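Local coordinates for Orf c02003 protein (Sulfolobus solfataricus P2, PDB 2Q00) that is of unknown function but belongs to the archaeal PaREP1 family and folds into a compact, mainly helical single chain, at residues Leu23-Ala26 against Cys27-Tyr31. Sequence-based numbering, arbitrary orientation.
Sequences LVQA and CEKYY
Ala-26 and Tyr-30 meet one turn apart in a local i to i+4 contact within the first turns of helix 23-45, part of an all-helical bundle of the PaREP1 family. Backbone i to i+4 hydrogen bonds tie these turns together, the shortest from Tyr-30 N to Ala-26 O (2.8 Å); that from Glu-28 N to Val-24 O is weak. The ring of Tyr-30 is directed back along the helix, where CE2 packs on Ala-26 CB at 3.8 Å and the CD2 side lies obliquely against Ala-26 O. Its hydroxyl is hydrogen-bonded to Glu-15 of helix 6-19, and the ring also meets Tyr-11 of that helix. Replacing this tyrosine by an alanine is likely to leave Ala-26 CB and Tyr-11 without their aromatic neighbour and Glu-15 without its hydroxyl partner. On the flank, Gln-25 and Lys-29 run side by side, with Gln-25 OE1 4.0 Å from Lys-29 CE. Val-24 and Glu-28 instead touch Phe-94 of helix 79-95, while Leu-23 and Cys-27 touch Val-104 of helix 101-122. A chi1 of -70° sets the sulfur of Cys-27 beside its own backbone N, and thereby brings SG to 3.1 Å from Leu-23 O.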
# COMPACT_ATOMS: atom_id res chain seq x y z
N LEU A 23 1.72 0.96 -17.08
CA LEU A 23 1.25 0.01 -16.07
C LEU A 23 2.33 -0.49 -15.11
O LEU A 23 2.07 -0.65 -13.91
CB LEU A 23 0.58 -1.18 -16.76
CG LEU A 23 -0.66 -0.81 -17.58
CD1 LEU A 23 -1.05 -1.95 -18.50
CD2 LEU A 23 -1.80 -0.45 -16.64
N VAL A 24 3.53 -0.73 -15.64
CA VAL A 24 4.63 -1.21 -14.82
C VAL A 24 4.99 -0.24 -13.71
O VAL A 24 5.19 -0.63 -12.55
CB VAL A 24 5.88 -1.44 -15.68
CG1 VAL A 24 7.00 -2.02 -14.83
CG2 VAL A 24 5.54 -2.36 -16.84
N GLN A 25 5.08 1.04 -14.07
CA GLN A 25 5.43 2.08 -13.11
C GLN A 25 4.30 2.32 -12.12
O GLN A 25 4.54 2.42 -10.91
CB GLN A 25 5.77 3.37 -13.87
CG GLN A 25 7.22 3.43 -14.34
CD GLN A 25 8.17 3.75 -13.19
OE1 GLN A 25 8.20 4.88 -12.69
NE2 GLN A 25 8.95 2.76 -12.76
N ALA A 26 3.08 2.40 -12.64
CA ALA A 26 1.91 2.62 -11.82
C ALA A 26 1.80 1.55 -10.73
O ALA A 26 1.64 1.88 -9.55
CB ALA A 26 0.64 2.63 -12.69
N CYS A 27 1.90 0.28 -11.12
CA CYS A 27 1.83 -0.82 -10.15
C CYS A 27 2.79 -0.61 -9.00
O CYS A 27 2.43 -0.74 -7.83
CB CYS A 27 2.15 -2.16 -10.83
SG CYS A 27 0.89 -2.74 -11.99
N GLU A 28 4.04 -0.30 -9.32
CA GLU A 28 5.05 -0.10 -8.30
C GLU A 28 4.73 1.08 -7.39
O GLU A 28 4.98 1.03 -6.19
CB GLU A 28 6.43 0.07 -8.95
CG GLU A 28 7.59 0.04 -7.94
CD GLU A 28 7.38 -0.97 -6.80
OE1 GLU A 28 7.06 -2.15 -7.08
OE2 GLU A 28 7.54 -0.57 -5.63
N LYS A 29 4.17 2.15 -7.96
CA LYS A 29 3.83 3.32 -7.16
C LYS A 29 2.63 3.03 -6.28
O LYS A 29 2.57 3.50 -5.13
CB LYS A 29 3.54 4.53 -8.04
CG LYS A 29 4.75 5.44 -8.24
CD LYS A 29 5.74 4.91 -9.25
CE LYS A 29 7.18 5.21 -8.83
NZ LYS A 29 7.37 6.57 -8.25
N TYR A 30 1.69 2.25 -6.80
CA TYR A 30 0.52 1.86 -6.03
C TYR A 30 0.98 1.02 -4.86
O TYR A 30 0.46 1.14 -3.76
CB TYR A 30 -0.46 1.05 -6.88
CG TYR A 30 -1.32 1.87 -7.82
CD1 TYR A 30 -2.20 2.83 -7.31
CD2 TYR A 30 -1.27 1.68 -9.20
CE1 TYR A 30 -3.01 3.58 -8.16
CE2 TYR A 30 -2.08 2.42 -10.07
CZ TYR A 30 -2.96 3.37 -9.54
OH TYR A 30 -3.78 4.12 -10.36
N TYR A 31 1.96 0.16 -5.10
CA TYR A 31 2.46 -0.69 -4.03
C TYR A 31 3.17 0.18 -2.98
O TYR A 31 2.95 0.02 -1.79
CB TYR A 31 3.43 -1.74 -4.57
CG TYR A 31 4.00 -2.62 -3.48
CD1 TYR A 31 3.16 -3.46 -2.74
CD2 TYR A 31 5.36 -2.61 -3.19
CE1 TYR A 31 3.68 -4.26 -1.73
CE2 TYR A 31 5.88 -3.40 -2.18
CZ TYR A 31 5.03 -4.23 -1.45
OH TYR A 31 5.52 -4.98 -0.42